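PDB 3R2C: transcription antitermination protein NusB from Aquifex aeolicus, which is probably involved in transcription antitermination, binding the boxA RNA sequence of ribosomal RNA operons and being required for transcription of their genes. Local coordinates for residues K5-D9 / D106-L110; L15-L20 / Y79-N83. One frame throughout, in Å; residues are numbered along the deposited sequence.

Contact 1 (K5-D9 / D106-L110). With nucleotides of chain E.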
loop_
_atom_site.group_PDB
_atom_site.type_symbol
_atom_site.label_atom_id
_atom_site.label_comp_id
_atom_site.label_asym_id
_atom_site.label_seq_id
_atom_site.Cartn_x
_atom_site.Cartn_y
_atom_site.Cartn_z
ATOM N N LYS A 5 14.700 -0.417 -7.568
ATOM C CA LYS A 5 13.430 -1.092 -7.832
ATOM C C LYS A 5 12.952 -1.809 -6.569
ATOM O O LYS A 5 11.792 -1.681 -6.166
ATOM C CB LYS A 5 13.558 -2.097 -8.979
ATOM C CG LYS A 5 12.246 -2.741 -9.396
ATOM C CD LYS A 5 12.454 -3.627 -10.653
ATOM C CE LYS A 5 11.167 -4.351 -11.077
ATOM N NZ LYS A 5 10.137 -3.384 -11.581
ATOM N N GLY A 6 13.844 -2.570 -5.945
ATOM C CA GLY A 6 13.516 -3.239 -4.698
ATOM C C GLY A 6 13.185 -2.246 -3.591
ATOM O O GLY A 6 12.294 -2.486 -2.779
ATOM N N ALA A 7 13.894 -1.126 -3.554
ATOM C CA ALA A 7 13.661 -0.124 -2.502
ATOM C C ALA A 7 12.272 0.505 -2.645
ATOM O O ALA A 7 11.610 0.799 -1.650
ATOM C CB ALA A 7 14.730 0.952 -2.557
ATOM N N ARG A 8 11.840 0.708 -3.885
ATOM C CA ARG A 8 10.492 1.214 -4.156
ATOM C C ARG A 8 9.418 0.211 -3.727
ATOM O O ARG A 8 8.371 0.604 -3.208
ATOM C CB ARG A 8 10.348 1.562 -5.639
ATOM C CG ARG A 8 11.154 2.798 -6.000
ATOM C CD ARG A 8 11.285 3.003 -7.516
ATOM N NE ARG A 8 12.236 4.081 -7.797
ATOM C CZ ARG A 8 13.262 3.991 -8.639
ATOM N NH1 ARG A 8 13.463 2.875 -9.350
ATOM N NH2 ARG A 8 14.077 5.025 -8.792
ATOM N N ASP A 9 9.670 -1.078 -3.929
ATOM C CA ASP A 9 8.740 -2.085 -3.424
ATOM C C ASP A 9 8.637 -2.029 -1.885
ATOM O O ASP A 9 7.538 -2.054 -1.317
ATOM C CB ASP A 9 9.150 -3.489 -3.875
ATOM C CG ASP A 9 8.279 -4.579 -3.240
ATOM O OD1 ASP A 9 7.137 -4.778 -3.708
ATOM O OD2 ASP A 9 8.721 -5.225 -2.263
ATOM N N ASP A 106 8.838 1.363 -12.523
ATOM C CA ASP A 106 8.719 0.587 -11.283
ATOM C C ASP A 106 7.383 0.817 -10.547
ATOM O O ASP A 106 6.833 -0.121 -9.966
ATOM C CB ASP A 106 9.912 0.869 -10.364
ATOM C CG ASP A 106 11.201 0.234 -10.887
ATOM O OD1 ASP A 106 11.109 -0.696 -11.722
ATOM O OD2 ASP A 106 12.296 0.651 -10.459
ATOM N N ILE A 107 6.850 2.037 -10.590
ATOM C CA ILE A 107 5.583 2.332 -9.893
ATOM C C ILE A 107 4.450 1.551 -10.554
ATOM O O ILE A 107 3.659 0.912 -9.875
ATOM C CB ILE A 107 5.207 3.832 -9.910
ATOM C CG1 ILE A 107 6.183 4.664 -9.078
ATOM C CG2 ILE A 107 3.783 4.044 -9.390
ATOM C CD1 ILE A 107 6.291 4.244 -7.638
ATOM N N VAL A 108 4.381 1.611 -11.884
ATOM C CA VAL A 108 3.344 0.921 -12.635
ATOM C C VAL A 108 3.511 -0.611 -12.547
ATOM O O VAL A 108 2.520 -1.339 -12.475
ATOM C CB VAL A 108 3.305 1.440 -14.112
ATOM C CG1 VAL A 108 2.320 0.642 -14.971
ATOM C CG2 VAL A 108 2.942 2.932 -14.129
ATOM N N ASP A 109 4.751 -1.101 -12.520
ATOM C CA ASP A 109 4.990 -2.534 -12.288
ATOM C C ASP A 109 4.365 -2.974 -10.962
ATOM O O ASP A 109 3.761 -4.048 -10.880
ATOM C CB ASP A 109 6.485 -2.873 -12.219
ATOM C CG ASP A 109 7.091 -3.224 -13.573
ATOM O OD1 ASP A 109 6.385 -3.216 -14.600
ATOM O OD2 ASP A 109 8.298 -3.540 -13.598
ATOM N N LEU A 110 4.545 -2.168 -9.917
ATOM C CA LEU A 110 4.006 -2.507 -8.602
ATOM C C LEU A 110 2.490 -2.549 -8.650
ATOM O O LEU A 110 1.856 -3.423 -8.047
ATOM C CB LEU A 110 4.423 -1.465 -7.559
ATOM C CG LEU A 110 5.862 -1.561 -7.060
ATOM C CD1 LEU A 110 6.289 -0.219 -6.470
ATOM C CD2 LEU A 110 6.021 -2.674 -6.041
ATOM O "O5'" G E 1 21.168 -1.918 -15.165
ATOM C "C5'" G E 1 20.515 -3.171 -15.340
ATOM C "C4'" G E 1 19.148 -3.001 -15.950
ATOM O "O4'" G E 1 18.276 -2.326 -14.995
ATOM C "C3'" G E 1 19.096 -2.149 -17.212
ATOM O "O3'" G E 1 17.961 -2.564 -17.965
ATOM C "C2'" G E 1 18.853 -0.756 -16.625
ATOM O "O2'" G E 1 18.357 0.207 -17.532
ATOM C "C1'" G E 1 17.835 -1.099 -15.537
ATOM N N9 G E 1 17.733 -0.134 -14.444
ATOM C C8 G E 1 18.637 0.714 -13.841
ATOM N N7 G E 1 18.099 1.388 -12.849
ATOM C C5 G E 1 16.782 0.950 -12.797
ATOM C C6 G E 1 15.684 1.300 -11.953
ATOM O O6 G E 1 15.668 2.113 -11.038
ATOM N N1 G E 1 14.522 0.595 -12.258
ATOM C C2 G E 1 14.427 -0.328 -13.269
ATOM N N2 G E 1 13.250 -0.928 -13.463
ATOM N N3 G E 1 15.429 -0.649 -14.062
ATOM C C4 G E 1 16.555 0.021 -13.772
ATOM P P G E 2 17.987 -2.657 -19.568
ATOM O OP1 G E 2 17.912 -4.068 -19.914
ATOM O OP2 G E 2 19.139 -1.852 -20.048
ATOM O "O5'" G E 2 16.623 -1.940 -19.953
ATOM C "C5'" G E 2 16.073 -2.017 -21.256
ATOM C "C4'" G E 2 14.582 -1.761 -21.222
ATOM O "O4'" G E 2 13.910 -2.860 -20.552
ATOM C "C3'" G E 2 14.137 -0.533 -20.426
ATOM O "O3'" G E 2 14.279 0.677 -21.146
ATOM C "C2'" G E 2 12.691 -0.864 -20.079
ATOM O "O2'" G E 2 11.828 -0.586 -21.171
ATOM C "C1'" G E 2 12.760 -2.383 -19.876
ATOM N N9 G E 2 12.856 -2.752 -18.447
ATOM C C8 G E 2 13.988 -2.929 -17.696
ATOM N N7 G E 2 13.724 -3.228 -16.453
ATOM C C5 G E 2 12.340 -3.242 -16.376
ATOM C C6 G E 2 11.483 -3.506 -15.274
ATOM O O6 G E 2 11.803 -3.797 -14.108
ATOM N N1 G E 2 10.141 -3.426 -15.634
ATOM C C2 G E 2 9.689 -3.108 -16.890
ATOM N N2 G E 2 8.363 -3.086 -17.035
ATOM N N3 G E 2 10.482 -2.854 -17.928
ATOM C C4 G E 2 11.787 -2.942 -17.599
ATOM P P C E 5 5.585 4.244 -22.336
ATOM O OP1 C E 5 6.225 3.254 -23.228
ATOM O OP2 C E 5 5.507 5.655 -22.774
ATOM O "O5'" C E 5 4.141 3.732 -21.912
ATOM C "C5'" C E 5 3.383 2.905 -22.772
ATOM C "C4'" C E 5 2.356 2.115 -22.009
ATOM O "O4'" C E 5 3.030 1.132 -21.157
ATOM C "C3'" C E 5 1.442 2.936 -21.083
ATOM O "O3'" C E 5 0.092 2.468 -21.201
ATOM C "C2'" C E 5 2.000 2.623 -19.689
ATOM O "O2'" C E 5 1.066 2.743 -18.639
ATOM C "C1'" C E 5 2.461 1.180 -19.868
ATOM N N1 C E 5 3.446 0.709 -18.847
ATOM C C2 C E 5 3.340 -0.612 -18.389
ATOM O O2 C E 5 2.498 -1.356 -18.897
ATOM N N3 C E 5 4.169 -1.079 -17.428
ATOM C C4 C E 5 5.065 -0.276 -16.879
ATOM N N4 C E 5 5.840 -0.805 -15.925
ATOM C C5 C E 5 5.196 1.082 -17.297
ATOM C C6 C E 5 4.364 1.524 -18.260
HETATM O O HOH W 1 8.472 -2.382 -9.482
#

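Contact 2 (L15-L20 / Y79-N83). With nucleotides of chain E.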
loop_
_atom_site.group_PDB
_atom_site.type_symbol
_atom_site.label_atom_id
_atom_site.label_comp_id
_atom_site.label_asym_id
_atom_site.label_seq_id
_atom_site.Cartn_x
_atom_site.Cartn_y
_atom_site.Cartn_z
ATOM N N LEU A 15 3.999 2.249 2.944
ATOM C CA LEU A 15 2.922 3.215 2.778
ATOM C C LEU A 15 1.566 2.511 2.749
ATOM O O LEU A 15 0.607 2.995 3.325
ATOM C CB LEU A 15 3.120 4.029 1.485
ATOM C CG LEU A 15 4.369 4.924 1.473
ATOM C CD1 LEU A 15 4.516 5.692 0.144
ATOM C CD2 LEU A 15 4.345 5.907 2.654
ATOM N N TYR A 16 1.503 1.366 2.077
ATOM C CA TYR A 16 0.283 0.570 1.991
ATOM C C TYR A 16 -0.157 0.143 3.396
ATOM O O TYR A 16 -1.316 0.342 3.789
ATOM C CB TYR A 16 0.528 -0.622 1.052
ATOM C CG TYR A 16 -0.542 -1.709 1.018
ATOM C CD1 TYR A 16 -1.676 -1.581 0.221
ATOM C CD2 TYR A 16 -0.390 -2.875 1.751
ATOM C CE1 TYR A 16 -2.640 -2.587 0.173
ATOM C CE2 TYR A 16 -1.333 -3.881 1.705
ATOM C CZ TYR A 16 -2.458 -3.731 0.919
ATOM O OH TYR A 16 -3.403 -4.734 0.902
ATOM N N ARG A 17 0.770 -0.394 4.185
ATOM C CA ARG A 17 0.449 -0.784 5.561
ATOM C C ARG A 17 0.067 0.387 6.448
ATOM O O ARG A 17 -0.808 0.275 7.312
ATOM C CB ARG A 17 1.637 -1.494 6.202
ATOM C CG ARG A 17 1.594 -2.966 5.988
ATOM C CD ARG A 17 2.886 -3.627 6.401
ATOM N NE ARG A 17 3.103 -4.819 5.599
ATOM C CZ ARG A 17 3.919 -5.808 5.934
ATOM N NH1 ARG A 17 4.589 -5.760 7.073
ATOM N NH2 ARG A 17 4.031 -6.850 5.130
ATOM N N TRP A 18 0.739 1.508 6.247
ATOM C CA TRP A 18 0.489 2.712 7.040
ATOM C C TRP A 18 -0.945 3.180 6.775
ATOM O O TRP A 18 -1.692 3.515 7.698
ATOM C CB TRP A 18 1.491 3.780 6.617
ATOM C CG TRP A 18 1.419 5.072 7.358
ATOM C CD1 TRP A 18 1.248 5.254 8.695
ATOM C CD2 TRP A 18 1.546 6.375 6.786
ATOM N NE1 TRP A 18 1.266 6.592 8.993
ATOM C CE2 TRP A 18 1.450 7.305 7.832
ATOM C CE3 TRP A 18 1.745 6.844 5.487
ATOM C CZ2 TRP A 18 1.524 8.673 7.625
ATOM C CZ3 TRP A 18 1.817 8.202 5.275
ATOM C CH2 TRP A 18 1.719 9.102 6.338
ATOM N N ASP A 19 -1.337 3.144 5.507
ATOM C CA ASP A 19 -2.663 3.592 5.100
ATOM C C ASP A 19 -3.712 2.704 5.772
ATOM O O ASP A 19 -4.738 3.181 6.263
ATOM C CB ASP A 19 -2.787 3.526 3.572
ATOM C CG ASP A 19 -3.829 4.493 3.023
ATOM O OD1 ASP A 19 -4.392 5.286 3.792
ATOM O OD2 ASP A 19 -4.101 4.454 1.817
ATOM N N LEU A 20 -3.429 1.408 5.823
ATOM C CA LEU A 20 -4.372 0.435 6.363
ATOM C C LEU A 20 -4.422 0.386 7.886
ATOM O O LEU A 20 -5.479 0.124 8.463
ATOM C CB LEU A 20 -4.030 -0.956 5.847
ATOM C CG LEU A 20 -4.455 -1.151 4.393
ATOM C CD1 LEU A 20 -3.747 -2.345 3.798
ATOM C CD2 LEU A 20 -5.955 -1.294 4.331
ATOM N N TYR A 79 -6.466 1.225 -2.373
ATOM C CA TYR A 79 -5.285 1.301 -1.518
ATOM C C TYR A 79 -3.981 1.110 -2.313
ATOM O O TYR A 79 -2.984 1.763 -2.042
ATOM C CB TYR A 79 -5.379 0.259 -0.394
ATOM C CG TYR A 79 -6.221 0.753 0.753
ATOM C CD1 TYR A 79 -7.604 0.596 0.755
ATOM C CD2 TYR A 79 -5.640 1.426 1.810
ATOM C CE1 TYR A 79 -8.384 1.086 1.819
ATOM C CE2 TYR A 79 -6.407 1.932 2.861
ATOM C CZ TYR A 79 -7.773 1.762 2.860
ATOM O OH TYR A 79 -8.512 2.257 3.919
ATOM N N VAL A 80 -3.977 0.226 -3.300
ATOM C CA VAL A 80 -2.768 0.051 -4.103
ATOM C C VAL A 80 -2.460 1.319 -4.913
ATOM O O VAL A 80 -1.332 1.828 -4.901
ATOM C CB VAL A 80 -2.883 -1.165 -5.040
ATOM C CG1 VAL A 80 -1.753 -1.158 -6.077
ATOM C CG2 VAL A 80 -2.869 -2.453 -4.222
ATOM N N GLU A 81 -3.469 1.846 -5.591
ATOM C CA GLU A 81 -3.279 3.009 -6.465
ATOM C C GLU A 81 -2.879 4.262 -5.672
ATOM O O GLU A 81 -1.986 5.007 -6.075
ATOM C CB GLU A 81 -4.556 3.296 -7.256
ATOM C CG GLU A 81 -4.938 2.192 -8.234
ATOM C CD GLU A 81 -5.871 1.146 -7.637
ATOM O OE1 GLU A 81 -5.697 0.738 -6.467
ATOM O OE2 GLU A 81 -6.794 0.719 -8.357
ATOM N N ARG A 82 -3.526 4.487 -4.536
ATOM C CA ARG A 82 -3.281 5.714 -3.786
ATOM C C ARG A 82 -1.855 5.715 -3.248
ATOM O O ARG A 82 -1.164 6.711 -3.311
ATOM C CB ARG A 82 -4.310 5.899 -2.660
ATOM C CG ARG A 82 -3.981 7.003 -1.647
ATOM C CD ARG A 82 -5.157 7.240 -0.654
ATOM N NE ARG A 82 -5.550 5.989 -0.009
ATOM C CZ ARG A 82 -6.637 5.283 -0.309
ATOM N NH1 ARG A 82 -7.508 5.721 -1.215
ATOM N NH2 ARG A 82 -6.866 4.136 0.320
ATOM N N ASN A 83 -1.388 4.583 -2.757
ATOM C CA ASN A 83 -0.043 4.551 -2.193
ATOM C C ASN A 83 1.076 4.449 -3.228
ATOM O O ASN A 83 2.182 4.964 -3.016
ATOM C CB ASN A 83 0.004 3.484 -1.106
ATOM C CG ASN A 83 -0.867 3.881 0.062
ATOM O OD1 ASN A 83 -0.549 4.834 0.739
ATOM N ND2 ASN A 83 -1.995 3.209 0.254
ATOM P P U E 8 -10.811 6.733 -16.166
ATOM O OP1 U E 8 -11.000 6.789 -17.641
ATOM O OP2 U E 8 -11.601 7.651 -15.305
ATOM O "O5'" U E 8 -10.964 5.237 -15.646
ATOM C "C5'" U E 8 -10.013 4.247 -16.008
ATOM C "C4'" U E 8 -10.203 2.973 -15.222
ATOM O "O4'" U E 8 -9.364 2.992 -14.025
ATOM C "C3'" U E 8 -11.635 2.705 -14.729
ATOM O "O3'" U E 8 -11.933 1.318 -14.869
ATOM C "C2'" U E 8 -11.548 3.042 -13.245
ATOM O "O2'" U E 8 -12.518 2.413 -12.438
ATOM C "C1'" U E 8 -10.146 2.540 -12.943
ATOM N N1 U E 8 -9.579 3.011 -11.658
ATOM C C2 U E 8 -8.760 2.083 -11.032
ATOM O O2 U E 8 -8.465 1.002 -11.524
ATOM N N3 U E 8 -8.268 2.485 -9.820
ATOM C C4 U E 8 -8.522 3.677 -9.172
ATOM O O4 U E 8 -7.996 3.873 -8.078
ATOM C C5 U E 8 -9.402 4.575 -9.864
ATOM C C6 U E 8 -9.902 4.210 -11.052
HETATM O O HOH W 2 -7.381 4.969 4.498
#

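Contact 1 (K5-D9 / D106-L110)
K5 lays its extended chain obliquely across the carboxylate of D106 and turns at its end, where NZ joins both aspartates by salt bridges, 2.7 Å from D109 OD2 and 2.9 Å from D106 OD1. With CG anti to the backbone N (chi1 -175°), the chain reaches over to helix 100-114 and crosses D109 at about a right angle. NZ takes the anti lone pair of D109 OD2 but meets D106 OD1 from above the carboxylate plane, and a water links it to the backbone O of D106. R8 completes the network edge-on: its NH1 forms a salt bridge to the anti lone pair of D106 OD2 at 2.7 Å, the two planes 40° apart. NE and NH2 of R8 are held by E91 and E99. Thus braced, D106 accepts hydrogen bonds from N2 and N1 of G1 of chain E on OD1 and OD2. D109 likewise pairs with N2 and N1 of G2 of chain E, and C5 of chain E donates from N4 to D109 OD1. With an alanine in place of K5, D109 would probably lose its cation within this contact and D106 one of its two, leaving the carboxylates less firmly set. Two carboxylates matching guanine N1 and N2, with R8 NH1 donating to G1 O6, are consistent with guanine recognition.

Contact 2 (L15-L20 / Y79-N83)
Two helices of the all-helical NusB fold, 3-21 and 79-94, meet here through a polar cluster at a largely buried contact, centred on one carboxylate oxygen, D19 OD2. R82 grips it side-on with two nitrogens in a salt bridge: R82 NE donates to the syn lone pair of D19 OD2 at 2.8 Å, and NH2 makes a longer, more bent bond to OD2 from above the carboxylate plane. The guanidinium stands 81° to the carboxylate, and a bend in the R82 chain at chi3 (54°) brings the guanidinium edge to the acid. From the anti side N83 ND2 adds a third bond to D19 OD2, at 2.9 Å, and spends its other hydrogen on the Y79 backbone O, which fixes the amide's rotation; OD1 of N83 accepts from R86. Asparagine suits this place because it donates twice and accepts once. The Y79 ring is sandwiched: L20 CD2 makes a CH-pi contact 3.7 Å from its centroid, and R82 NH2 lies 3.2 Å above the opposite face. A water joins Y79 OH to D19 OD1. Y16 CE1 packs 4.0 Å from Y79 CB, while Y16 OH bonds to an acidic side chain of another protein's chain. E81 OE2 accepts a bond from N3 of U8 of chain E. Around the contact, L15 rests on helix 41-56, R17 and W18 on helix 25-36, and E81 on helix 117-137.

Overall arrangement
Both contacts use helix 3-21: contact 1 lies near its start and contact 2 towards its end, with centres about 14 Å apart and nearest atoms about 5 Å apart, without touching. Their partners, helices 100-114 and 79-94, follow each other in the chain, and the loop closed by 15-20 and 79-83 is nested inside the one closed by 5-9 and 106-110. One N-terminal helix is thereby tied to two later helices of the NusB fold. Chain E runs past both places, its first guanosines at contact 1 and U8 at contact 2, so the two contacts lie beside separate base-contacting acids along one RNA strand.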